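Local coordinates for protein lectin 2 (Agrocybe aegerita, PDB 4TQM) that probably recognises glycans that end in N-acetylglucosamine, holding the terminal sugar in pockets between the blades of a seven-bladed beta-propeller, at residues Leu38-Ala43 with Ala377-Phe382; Phe77-Val82 with Gly105-Gly110; Cys246-Cys251 with Phe272-Gly277; Phe286-Thr291 with Arg340-Leu345. The protein carries 1 engineered substitution. All blocks are in the same frame, centred on the assembly; numbering follows the deposited sequence.

Contact 1: Leu38-Ala43 with Ala377-Phe382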
# COMPACT_ATOMS: atom_id res chain seq x y z
N LEU A 38 -4.00 -20.31 -13.50
CA LEU A 38 -4.64 -19.63 -12.37
C LEU A 38 -5.95 -20.31 -12.00
O LEU A 38 -6.87 -20.42 -12.81
CB LEU A 38 -4.88 -18.15 -12.68
CG LEU A 38 -5.41 -17.32 -11.51
CD1 LEU A 38 -4.35 -17.16 -10.44
CD2 LEU A 38 -5.91 -15.96 -11.98
N GLN A 39 -6.02 -20.79 -10.76
CA GLN A 39 -7.20 -21.48 -10.26
C GLN A 39 -7.56 -20.94 -8.88
O GLN A 39 -7.14 -21.49 -7.86
CB GLN A 39 -6.95 -22.99 -10.19
CG GLN A 39 -6.75 -23.65 -11.55
CD GLN A 39 -8.03 -23.67 -12.37
OE1 GLN A 39 -9.12 -23.93 -11.84
NE2 GLN A 39 -7.91 -23.40 -13.66
N PRO A 40 -8.33 -19.84 -8.85
CA PRO A 40 -8.74 -19.21 -7.59
C PRO A 40 -9.60 -20.15 -6.76
O PRO A 40 -10.46 -20.84 -7.32
CB PRO A 40 -9.58 -18.01 -8.06
CG PRO A 40 -9.13 -17.75 -9.46
CD PRO A 40 -8.84 -19.10 -10.02
N PHE A 41 -9.36 -20.20 -5.46
CA PHE A 41 -10.12 -21.09 -4.58
C PHE A 41 -10.45 -20.40 -3.27
O PHE A 41 -9.75 -19.48 -2.84
CB PHE A 41 -9.33 -22.38 -4.32
CG PHE A 41 -8.17 -22.20 -3.39
CD1 PHE A 41 -6.98 -21.65 -3.85
CD2 PHE A 41 -8.25 -22.58 -2.07
CE1 PHE A 41 -5.90 -21.48 -3.00
CE2 PHE A 41 -7.18 -22.42 -1.21
CZ PHE A 41 -6.01 -21.87 -1.68
N LEU A 42 -11.54 -20.84 -2.65
CA LEU A 42 -11.98 -20.29 -1.37
C LEU A 42 -11.20 -20.94 -0.23
O LEU A 42 -11.43 -22.10 0.10
CB LEU A 42 -13.48 -20.53 -1.19
CG LEU A 42 -14.13 -20.00 0.09
CD1 LEU A 42 -14.12 -18.47 0.11
CD2 LEU A 42 -15.56 -20.53 0.22
N ALA A 43 -10.28 -20.18 0.36
CA ALA A 43 -9.34 -20.73 1.33
C ALA A 43 -9.87 -20.68 2.77
O ALA A 43 -9.70 -21.62 3.53
CB ALA A 43 -8.00 -20.02 1.24
N ALA A 377 -6.49 -11.92 -20.62
CA ALA A 377 -7.44 -12.18 -19.54
C ALA A 377 -6.97 -13.36 -18.69
O ALA A 377 -6.86 -14.48 -19.19
CB ALA A 377 -8.82 -12.43 -20.10
N LEU A 378 -6.71 -13.10 -17.42
CA LEU A 378 -6.21 -14.13 -16.51
C LEU A 378 -7.34 -15.04 -16.02
O LEU A 378 -7.20 -16.26 -16.00
CB LEU A 378 -5.51 -13.49 -15.31
CG LEU A 378 -4.04 -13.87 -15.11
CD1 LEU A 378 -3.88 -15.37 -15.00
CD2 LEU A 378 -3.19 -13.33 -16.24
N THR A 379 -8.44 -14.42 -15.61
CA THR A 379 -9.57 -15.16 -15.06
C THR A 379 -10.83 -14.32 -15.08
O THR A 379 -10.77 -13.10 -15.28
CB THR A 379 -9.30 -15.58 -13.60
OG1 THR A 379 -10.43 -16.30 -13.09
CG2 THR A 379 -9.06 -14.36 -12.73
N ASN A 380 -11.98 -14.96 -14.88
CA ASN A 380 -13.23 -14.23 -14.74
C ASN A 380 -13.44 -13.82 -13.29
O ASN A 380 -14.23 -12.91 -13.00
CB ASN A 380 -14.41 -15.07 -15.24
CG ASN A 380 -14.40 -15.24 -16.75
OD1 ASN A 380 -13.93 -14.37 -17.48
ND2 ASN A 380 -14.92 -16.36 -17.22
N ASP A 381 -12.73 -14.49 -12.39
CA ASP A 381 -12.86 -14.22 -10.96
C ASP A 381 -12.21 -12.89 -10.58
O ASP A 381 -11.39 -12.35 -11.33
CB ASP A 381 -12.27 -15.37 -10.14
CG ASP A 381 -12.90 -16.72 -10.48
OD1 ASP A 381 -13.95 -16.74 -11.15
OD2 ASP A 381 -12.34 -17.76 -10.07
N PHE A 382 -12.61 -12.36 -9.42
CA PHE A 382 -12.12 -11.09 -8.87
C PHE A 382 -12.64 -9.85 -9.61
O PHE A 382 -12.33 -8.72 -9.24
CB PHE A 382 -10.59 -11.06 -8.77
CG PHE A 382 -10.00 -12.23 -8.03
CD1 PHE A 382 -10.11 -12.32 -6.65
CD2 PHE A 382 -9.31 -13.22 -8.70
CE1 PHE A 382 -9.56 -13.38 -5.96
CE2 PHE A 382 -8.75 -14.29 -8.02
CZ PHE A 382 -8.88 -14.37 -6.65
O HOH W 1 -9.86 -18.81 -13.42
O HOH W 2 -12.08 -21.04 -9.24
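T379 OG1, which lies 4.1 Å from P40 CG, is held by two polar groups. The backbone supplies one: D381 N donates to T379 OG1 over 3.0 Å with an N-H...O angle of 165°, an ST turn. The other is a water at 2.6 Å from T379 OG1, which also gives a long, weak bond to L38 O and so links the two segments. With OG1 anti to the backbone N (chi1 180°), the T379 methyl CG2 occupies the position between N and the carbonyl carbon. There it meets the branch end of L38, CD2 to CG2 3.6 Å. The same L38 CD2 touches L378 CD1 at 3.7 Å, and L38 runs at about a right angle to both partners. The P40 ring forms the second patch. Its CG rests 3.3 Å from D381 OD2, while its CB and CG pack obliquely against F382, with P40 CG 3.8 Å from F382 CE2. Another water donates to P40 O, at a modelled length that is doubtfully short, and reaches D381 OD2 only weakly. No direct hydrogen bond crosses between the segments, so the evidence points to apolar packing supplemented by water bridges. On the inner side F382 also touches V30 and meets the W389 ring. Strand 41-44 is the outermost strand of the first sheet and strand 376-379 that of the last. The contact therefore packs last blade on first at the surface, beside the closure where C-terminal strand 395-399 completes the first sheet of a seven-bladed beta-propeller.

Contact 2: Phe77-Val82 with Gly105-Gly110; sequences FGNAGV and GYDAGG. With NAG (2-acetamido-2-deoxy-beta-D-glucopyranose), chain B; GAL (beta-D-galactopyranose), chain C; NAG (2-acetamido-2-deoxy-beta-D-glucopyranose), chain D; NAG (2-acetamido-2-deoxy-beta-D-glucopyranose), chain E.
G105 CA sits just 3.2 Å from G78 O, and around this point the contact is tight and built from backbone. Y106 N donates to G78 O (3.0 Å), and N79 O is gripped twice: by D107 N at 3.0 Å in a bent bond (134°) and by A108 N at 2.9 Å in a nearly straight one (169°). A108, the centre of an inverse gamma turn, also presses its CB against A80 O at 3.2 Å. Toward the sugars the packing loosens. The N79 amide and the exposed D107 carboxylate stack with planes 26° apart, but D107 OD2 stays 3.6 Å from O4 of the chain D N-acetylglucosamine. H59 holds N79 OD1, which leaves ND2 turned to galactose O2, a bond too short in the model for its length to be trusted. By contrast, N79 N makes a straight bond of 3.0 Å to O7 of the chain B N-acetylglucosamine, while G109 O accepts from N2 of the chain E sugar. One loop thus offers an N-H to one acetamido group and the other a carbonyl to the next, the repeated design of N-acetylglucosamine pockets between the blades of a propeller lectin.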
# COMPACT_ATOMS: atom_id res chain seq x y z
N PHE A 77 -8.32 -7.07 11.28
CA PHE A 77 -8.70 -6.21 12.39
C PHE A 77 -10.22 -6.13 12.42
O PHE A 77 -10.83 -5.34 11.67
CB PHE A 77 -8.11 -4.81 12.22
CG PHE A 77 -6.60 -4.78 12.19
CD1 PHE A 77 -5.88 -4.53 13.35
CD2 PHE A 77 -5.91 -4.99 11.01
CE1 PHE A 77 -4.49 -4.49 13.33
CE2 PHE A 77 -4.52 -4.96 10.98
CZ PHE A 77 -3.81 -4.71 12.14
N GLY A 78 -10.83 -6.96 13.27
CA GLY A 78 -12.27 -7.07 13.37
C GLY A 78 -12.83 -6.41 14.62
O GLY A 78 -12.31 -5.39 15.06
N ASN A 79 -13.88 -6.98 15.19
CA ASN A 79 -14.56 -6.34 16.31
C ASN A 79 -13.90 -6.57 17.67
O ASN A 79 -13.50 -5.62 18.34
CB ASN A 79 -16.04 -6.75 16.36
CG ASN A 79 -16.85 -6.13 15.24
OD1 ASN A 79 -16.56 -5.01 14.80
ND2 ASN A 79 -17.87 -6.84 14.78
N ALA A 80 -13.76 -7.83 18.06
CA ALA A 80 -13.24 -8.15 19.39
C ALA A 80 -11.71 -8.18 19.44
O ALA A 80 -11.13 -8.34 20.51
CB ALA A 80 -13.82 -9.47 19.89
N GLY A 81 -11.07 -8.01 18.28
CA GLY A 81 -9.62 -8.01 18.22
C GLY A 81 -9.08 -8.35 16.85
O GLY A 81 -9.77 -8.21 15.84
N VAL A 82 -7.83 -8.81 16.81
CA VAL A 82 -7.20 -9.17 15.55
C VAL A 82 -7.21 -10.69 15.33
O VAL A 82 -6.83 -11.45 16.22
CB VAL A 82 -5.75 -8.65 15.48
CG1 VAL A 82 -5.12 -9.00 14.14
CG2 VAL A 82 -5.72 -7.14 15.71
N GLY A 105 -9.33 -3.17 17.56
CA GLY A 105 -10.60 -3.57 16.98
C GLY A 105 -11.67 -2.50 17.08
O GLY A 105 -11.53 -1.54 17.85
N TYR A 106 -12.74 -2.66 16.31
CA TYR A 106 -13.85 -1.71 16.35
C TYR A 106 -14.48 -1.69 17.74
O TYR A 106 -14.79 -0.63 18.28
CB TYR A 106 -14.90 -2.05 15.29
CG TYR A 106 -15.99 -1.00 15.15
CD1 TYR A 106 -15.89 -0.00 14.19
CD2 TYR A 106 -17.11 -1.02 15.97
CE1 TYR A 106 -16.88 0.96 14.05
CE2 TYR A 106 -18.10 -0.06 15.84
CZ TYR A 106 -17.98 0.92 14.88
OH TYR A 106 -18.97 1.87 14.75
N ASP A 107 -14.66 -2.87 18.33
CA ASP A 107 -15.15 -2.95 19.70
C ASP A 107 -13.99 -2.88 20.69
O ASP A 107 -13.93 -1.98 21.53
CB ASP A 107 -15.97 -4.22 19.92
CG ASP A 107 -17.31 -4.17 19.22
OD1 ASP A 107 -17.78 -3.05 18.91
OD2 ASP A 107 -17.89 -5.25 18.97
N ALA A 108 -13.07 -3.83 20.59
CA ALA A 108 -11.91 -3.88 21.47
C ALA A 108 -10.89 -2.80 21.11
O ALA A 108 -9.98 -3.04 20.32
CB ALA A 108 -11.26 -5.25 21.42
N GLY A 109 -11.06 -1.61 21.69
CA GLY A 109 -10.12 -0.52 21.46
C GLY A 109 -10.76 0.71 20.86
O GLY A 109 -10.15 1.78 20.82
N GLY A 110 -12.00 0.57 20.40
CA GLY A 110 -12.73 1.68 19.82
C GLY A 110 -12.06 2.24 18.57
O GLY A 110 -12.08 3.45 18.34
C1 NAG B . -16.78 -12.37 14.91
C2 NAG B . -15.71 -12.18 13.83
C3 NAG B . -15.55 -13.45 13.00
C4 NAG B . -15.33 -14.64 13.92
C5 NAG B . -16.48 -14.73 14.91
C6 NAG B . -16.32 -15.91 15.86
C7 NAG B . -15.52 -9.85 13.23
C8 NAG B . -15.87 -8.75 12.27
N2 NAG B . -16.04 -11.05 12.99
O3 NAG B . -14.47 -13.30 12.12
O4 NAG B . -15.24 -15.83 13.16
O5 NAG B . -16.54 -13.54 15.67
O6 NAG B . -15.18 -15.70 16.66
O7 NAG B . -14.78 -9.64 14.19
C1 GAL C . -19.73 -9.56 17.45
C2 GAL C . -18.47 -9.69 16.60
C3 GAL C . -18.06 -11.15 16.52
C4 GAL C . -17.94 -11.75 17.92
C5 GAL C . -19.19 -11.44 18.75
C6 GAL C . -19.03 -11.93 20.18
O2 GAL C . -18.71 -9.18 15.30
O3 GAL C . -16.83 -11.26 15.84
O4 GAL C . -16.79 -11.23 18.55
O5 GAL C . -19.44 -10.05 18.75
O6 GAL C . -20.14 -11.53 20.95
C1 NAG D . -22.29 -5.31 19.37
C2 NAG D . -22.23 -6.62 20.15
C3 NAG D . -21.02 -7.43 19.72
C4 NAG D . -20.98 -7.59 18.21
C5 NAG D . -21.16 -6.25 17.51
C6 NAG D . -21.29 -6.45 16.00
C7 NAG D . -22.98 -7.04 22.41
C8 NAG D . -22.78 -6.78 23.87
N2 NAG D . -22.18 -6.38 21.58
O1 NAG D . -23.45 -4.59 19.74
O3 NAG D . -21.05 -8.70 20.33
O4 NAG D . -19.75 -8.16 17.84
O5 NAG D . -22.30 -5.56 17.98
O6 NAG D . -22.46 -7.19 15.73
O7 NAG D . -23.85 -7.82 22.02
C1 NAG E . -7.28 3.52 23.47
C2 NAG E . -6.72 2.79 22.26
C3 NAG E . -6.52 1.32 22.61
C4 NAG E . -5.62 1.22 23.84
C5 NAG E . -6.19 2.04 24.99
C6 NAG E . -5.22 2.03 26.17
C7 NAG E . -7.37 3.84 20.15
C8 NAG E . -8.34 3.84 19.00
N2 NAG E . -7.61 2.95 21.12
O3 NAG E . -5.94 0.63 21.53
O4 NAG E . -5.46 -0.12 24.23
O5 NAG E . -6.43 3.38 24.59
O6 NAG E . -5.73 2.83 27.22
O7 NAG E . -6.43 4.64 20.17

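Contact 3: Cys246-Cys251 with Phe272-Gly277. With NAG (2-acetamido-2-deoxy-beta-D-glucopyranose), chain F; NAG (2-acetamido-2-deoxy-beta-D-glucopyranose), chain G; GAL (beta-D-galactopyranose), chain H.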
# COMPACT_ATOMS: atom_id res chain seq x y z
N CYS A 246 2.13 14.07 -6.79
CA CYS A 246 1.56 14.56 -8.04
C CYS A 246 0.75 15.82 -7.74
O CYS A 246 -0.40 15.74 -7.32
CB CYS A 246 0.66 13.49 -8.68
SG CYS A 246 1.49 11.91 -8.96
N GLY A 247 1.38 16.97 -7.94
CA GLY A 247 0.74 18.24 -7.63
C GLY A 247 -0.11 18.78 -8.75
O GLY A 247 -0.76 18.02 -9.48
N LYS A 248 -0.12 20.10 -8.90
CA LYS A 248 -0.91 20.75 -9.94
C LYS A 248 -0.20 20.73 -11.30
O LYS A 248 -0.74 20.21 -12.27
CB LYS A 248 -1.25 22.19 -9.54
CG LYS A 248 -2.26 22.27 -8.41
CD LYS A 248 -2.37 23.68 -7.85
CE LYS A 248 -3.37 23.73 -6.70
NZ LYS A 248 -3.42 25.07 -6.06
N ALA A 249 1.00 21.28 -11.35
CA ALA A 249 1.74 21.40 -12.61
C ALA A 249 2.54 20.15 -12.95
O ALA A 249 3.17 20.07 -14.01
CB ALA A 249 2.65 22.62 -12.59
N GLY A 250 2.52 19.16 -12.06
CA GLY A 250 3.25 17.93 -12.30
C GLY A 250 3.76 17.28 -11.04
O GLY A 250 3.29 17.56 -9.94
N CYS A 251 4.74 16.39 -11.21
CA CYS A 251 5.29 15.64 -10.08
C CYS A 251 6.46 16.38 -9.44
O CYS A 251 7.40 16.80 -10.12
CB CYS A 251 5.75 14.25 -10.53
SG CYS A 251 4.42 13.24 -11.22
N PHE A 272 0.96 14.20 -15.02
CA PHE A 272 0.33 13.45 -13.93
C PHE A 272 -0.36 14.32 -12.88
O PHE A 272 -0.74 13.82 -11.82
CB PHE A 272 1.34 12.50 -13.24
CG PHE A 272 1.87 11.42 -14.13
CD1 PHE A 272 1.06 10.37 -14.54
CD2 PHE A 272 3.19 11.44 -14.54
CE1 PHE A 272 1.55 9.37 -15.35
CE2 PHE A 272 3.70 10.43 -15.35
CZ PHE A 272 2.87 9.40 -15.76
N GLY A 273 -0.52 15.60 -13.18
CA GLY A 273 -1.14 16.53 -12.24
C GLY A 273 -2.51 17.01 -12.66
O GLY A 273 -2.99 16.69 -13.74
N THR A 274 -3.15 17.80 -11.79
CA THR A 274 -4.51 18.28 -12.06
C THR A 274 -4.58 19.28 -13.21
O THR A 274 -5.64 19.46 -13.82
CB THR A 274 -5.17 18.87 -10.79
OG1 THR A 274 -4.36 19.92 -10.27
CG2 THR A 274 -5.33 17.79 -9.73
N ASP A 275 -3.45 19.93 -13.52
CA ASP A 275 -3.40 20.86 -14.64
C ASP A 275 -3.58 20.15 -15.98
O ASP A 275 -4.06 20.73 -16.95
CB ASP A 275 -2.09 21.66 -14.66
CG ASP A 275 -2.01 22.68 -13.54
OD1 ASP A 275 -3.03 22.90 -12.85
OD2 ASP A 275 -0.93 23.28 -13.35
N LYS A 276 -3.18 18.88 -16.02
CA LYS A 276 -3.32 18.09 -17.25
C LYS A 276 -4.41 17.03 -17.14
O LYS A 276 -4.33 15.97 -17.76
CB LYS A 276 -1.98 17.48 -17.67
CG LYS A 276 -0.95 18.52 -18.11
CD LYS A 276 0.23 17.91 -18.84
CE LYS A 276 1.08 19.01 -19.48
NZ LYS A 276 2.29 18.48 -20.18
N GLY A 277 -5.44 17.33 -16.35
CA GLY A 277 -6.65 16.53 -16.32
C GLY A 277 -6.68 15.37 -15.35
O GLY A 277 -7.68 14.66 -15.26
C1 NAG F . 2.88 24.65 -6.11
C2 NAG F . 3.10 23.27 -5.51
C3 NAG F . 4.10 23.35 -4.36
C4 NAG F . 5.37 24.07 -4.80
C5 NAG F . 5.06 25.39 -5.49
C6 NAG F . 6.33 25.99 -6.09
C7 NAG F . 1.19 21.77 -5.74
C8 NAG F . 0.04 21.10 -5.05
N2 NAG F . 1.83 22.72 -5.06
O3 NAG F . 4.42 22.06 -3.91
O4 NAG F . 6.20 24.32 -3.68
O5 NAG F . 4.11 25.21 -6.52
O6 NAG F . 6.02 27.18 -6.78
O7 NAG F . 1.50 21.43 -6.88
C1 NAG G . -4.25 13.79 -21.55
C2 NAG G . -3.54 13.27 -20.30
C3 NAG G . -2.23 14.01 -20.09
C4 NAG G . -1.38 13.92 -21.35
C5 NAG G . -2.18 14.36 -22.58
C6 NAG G . -1.35 14.13 -23.84
C7 NAG G . -4.96 12.28 -18.61
C8 NAG G . -5.58 12.43 -17.26
N2 NAG G . -4.40 13.38 -19.13
O3 NAG G . -1.53 13.44 -19.00
O4 NAG G . -0.22 14.72 -21.23
O5 NAG G . -3.40 13.66 -22.67
O6 NAG G . -2.05 14.58 -24.96
O7 NAG G . -4.98 11.20 -19.20
C1 GAL H . 0.16 27.35 -8.93
C2 GAL H . 0.38 26.06 -8.14
C3 GAL H . 1.87 25.84 -7.88
C4 GAL H . 2.65 25.98 -9.18
C5 GAL H . 2.32 27.32 -9.84
C6 GAL H . 3.09 27.53 -11.13
O2 GAL H . -0.31 26.14 -6.92
O3 GAL H . 2.07 24.56 -7.31
O4 GAL H . 2.33 24.93 -10.06
O5 GAL H . 0.93 27.35 -10.11
O6 GAL H . 2.69 28.74 -11.73
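The F272 ring is the main flat group here, and C251 SG approaches it obliquely: the sulfur lies 5.1 Å from the ring centroid and 66° off the normal, a Cys sulfur-aromatic contact. These residues belong to a beta-propeller, and the contact joins the turn between strands 242-246 and 251-254 to the loop that leads from strand 266-269 into the next blade. F272 CB is nearer still, 3.8 Å from C251 SG. Beyond the two segments the F272 ring meets that of W278 with planes about 55° apart, and it packs on Y307 and A309 of the next blade. The second flat group, the D275 carboxylate, reaches over to K248 and A249, with OD2 3.3 Å from A249 CA; its closeness to K248 O is not a bond, since both are acceptors. One sound backbone bond and one weak one hold the join. D275 N donates to K248 O at 3.0 Å with an N-H...O angle of 155°, whereas the bond from T274 N to G247 O is weak. Just before them, G273 CA comes within 3.2 Å of G247 O, a closeness that suits glycine at this position. The loops then serve two sugar sites. K276 O accepts from N2 of the chain G N-acetylglucosamine, a sugar that W278 and N303 also bind. On the other flank the K248 chain, extended beyond CG, runs along the galactose of chain H, where its NZ makes only a weak bond to O2. The firm hold is from the backbone: K248 N donates to O7 of the chain F N-acetylglucosamine over 2.9 Å.

Contact 4: Phe286-Thr291 with Arg340-Leu345; sequences FIADLT and RFVVDL
Apolar contacts centre on V342, whose two methyls are shared between different partners. CG1, anti to the backbone N (chi1 -169°), meets A288 CB at 3.6 Å and, more loosely, L290 CD2 at 4.3 Å. CG2 lies beside the F286 ring, 4.0 Å from F286 CD2, the two side chains crossing at a slant. A288 and V342 are the residues in register, with their CA atoms 6.5 Å apart. The far end of the same phenyl ring makes a van der Waals contact with a main-chain carbonyl oxygen, F286 CZ to R340 O 3.3 Å, approached obliquely to the ring. The R340 guanidinium turns away, and its NH1 donates to F327 O. As for polar bonds, none passes between the two strands, whose axes approach to 7.6 Å with N-to-C directions 21° apart, so they face each other through side chains and belong to separate sheets. Within 286-291 an Asx turn forms just after the strand, T291 N donating to D289 OD1 at 3.2 Å from above the carboxylate plane. Strands 285-288 and 339-343 are the first strands of two successive four-stranded blades, and each is hydrogen-bonded to its own neighbour, 297-301 or 352-356. Away from the contact, I287 packs on F231 and A233 of strand 230-233, whereas F341 and V343 touch M398 of strand 395-399, so inner strands continue round the propeller in both directions.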
# COMPACT_ATOMS: atom_id res chain seq x y z
N PHE A 286 0.67 5.58 -9.36
CA PHE A 286 1.48 4.68 -8.55
C PHE A 286 2.96 4.89 -8.83
O PHE A 286 3.34 5.36 -9.91
CB PHE A 286 1.13 3.22 -8.85
CG PHE A 286 -0.32 2.88 -8.66
CD1 PHE A 286 -0.80 2.46 -7.43
CD2 PHE A 286 -1.21 2.97 -9.72
CE1 PHE A 286 -2.13 2.14 -7.25
CE2 PHE A 286 -2.55 2.65 -9.55
CZ PHE A 286 -3.01 2.24 -8.32
N ILE A 287 3.80 4.55 -7.86
CA ILE A 287 5.24 4.49 -8.07
C ILE A 287 5.66 3.03 -8.09
O ILE A 287 5.42 2.31 -7.12
CB ILE A 287 6.01 5.23 -6.96
CG1 ILE A 287 5.48 6.65 -6.79
CG2 ILE A 287 7.50 5.25 -7.28
CD1 ILE A 287 5.62 7.52 -8.03
N ALA A 288 6.29 2.60 -9.18
CA ALA A 288 6.77 1.22 -9.28
C ALA A 288 8.03 1.13 -10.13
O ALA A 288 8.30 2.00 -10.95
CB ALA A 288 5.68 0.31 -9.84
N ASP A 289 8.80 0.07 -9.90
CA ASP A 289 10.05 -0.15 -10.63
C ASP A 289 9.76 -0.91 -11.92
O ASP A 289 9.50 -2.11 -11.90
CB ASP A 289 11.04 -0.91 -9.75
CG ASP A 289 12.38 -1.14 -10.43
OD1 ASP A 289 12.62 -0.56 -11.50
OD2 ASP A 289 13.19 -1.91 -9.87
N LEU A 290 9.83 -0.20 -13.05
CA LEU A 290 9.50 -0.80 -14.34
C LEU A 290 10.71 -1.35 -15.09
O LEU A 290 10.55 -1.92 -16.17
CB LEU A 290 8.77 0.22 -15.22
CG LEU A 290 7.36 0.62 -14.79
CD1 LEU A 290 6.80 1.63 -15.77
CD2 LEU A 290 6.46 -0.59 -14.71
N THR A 291 11.90 -1.18 -14.53
CA THR A 291 13.13 -1.56 -15.23
C THR A 291 14.03 -2.50 -14.45
O THR A 291 15.05 -2.98 -14.97
CB THR A 291 13.96 -0.32 -15.62
OG1 THR A 291 14.28 0.42 -14.44
CG2 THR A 291 13.18 0.56 -16.59
N ARG A 340 -6.77 -1.53 -9.79
CA ARG A 340 -5.60 -1.62 -10.67
C ARG A 340 -4.32 -1.60 -9.86
O ARG A 340 -4.17 -0.81 -8.93
CB ARG A 340 -5.61 -0.48 -11.70
CG ARG A 340 -6.54 -0.73 -12.89
CD ARG A 340 -6.88 0.56 -13.62
NE ARG A 340 -7.74 1.43 -12.82
CZ ARG A 340 -8.27 2.56 -13.26
NH1 ARG A 340 -8.04 2.98 -14.49
NH2 ARG A 340 -9.04 3.28 -12.45
N PHE A 341 -3.39 -2.49 -10.21
CA PHE A 341 -2.12 -2.58 -9.51
C PHE A 341 -0.95 -2.67 -10.48
O PHE A 341 -1.09 -3.16 -11.62
CB PHE A 341 -2.11 -3.77 -8.54
CG PHE A 341 -3.12 -3.66 -7.43
CD1 PHE A 341 -2.89 -2.84 -6.34
CD2 PHE A 341 -4.30 -4.39 -7.48
CE1 PHE A 341 -3.82 -2.74 -5.31
CE2 PHE A 341 -5.23 -4.30 -6.46
CZ PHE A 341 -4.99 -3.48 -5.37
N VAL A 342 0.20 -2.19 -10.03
CA VAL A 342 1.43 -2.21 -10.79
C VAL A 342 2.46 -2.94 -9.95
O VAL A 342 3.11 -2.35 -9.09
CB VAL A 342 1.93 -0.79 -11.09
CG1 VAL A 342 3.06 -0.82 -12.11
CG2 VAL A 342 0.79 0.09 -11.59
N VAL A 343 2.60 -4.25 -10.19
CA VAL A 343 3.47 -5.09 -9.40
C VAL A 343 4.15 -6.12 -10.31
O VAL A 343 3.65 -6.43 -11.39
CB VAL A 343 2.69 -5.86 -8.31
CG1 VAL A 343 2.09 -4.90 -7.29
CG2 VAL A 343 1.60 -6.72 -8.94
N ASP A 344 5.29 -6.64 -9.87
CA ASP A 344 5.97 -7.68 -10.63
C ASP A 344 5.21 -9.00 -10.52
O ASP A 344 4.96 -9.49 -9.42
CB ASP A 344 7.41 -7.87 -10.16
CG ASP A 344 8.21 -8.78 -11.08
OD1 ASP A 344 7.78 -8.99 -12.23
OD2 ASP A 344 9.27 -9.26 -10.65
N LEU A 345 4.83 -9.55 -11.67
CA LEU A 345 4.13 -10.82 -11.71
C LEU A 345 5.02 -11.90 -12.32
O LEU A 345 4.66 -13.08 -12.30
CB LEU A 345 2.86 -10.69 -12.54
CG LEU A 345 1.83 -9.64 -12.12
CD1 LEU A 345 0.81 -9.46 -13.23
CD2 LEU A 345 1.14 -10.03 -10.83

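Overall arrangement
Seven antiparallel four-stranded sheets form a closed ring, and the contacts sample it at different radii. Contact 4 is the innermost, its centre 12 Å from that of the chain, while contacts 1, 2 and 3 each lie 22 Å out. Along the chain, contacts 2, 3 and 4 follow in series inside the long loop closed by contact 1. Contacts 2 and 3 are equivalent loop pairs of different blades on opposite sides of the centre, 39 Å apart between centres, and both border sugar sites. Contacts 1 and 4 join successive blades and share the sheet containing strands 339-343 and 376-379; their nearest atoms are about 6 Å apart. Repetition of blades thus multiplies the binding sites.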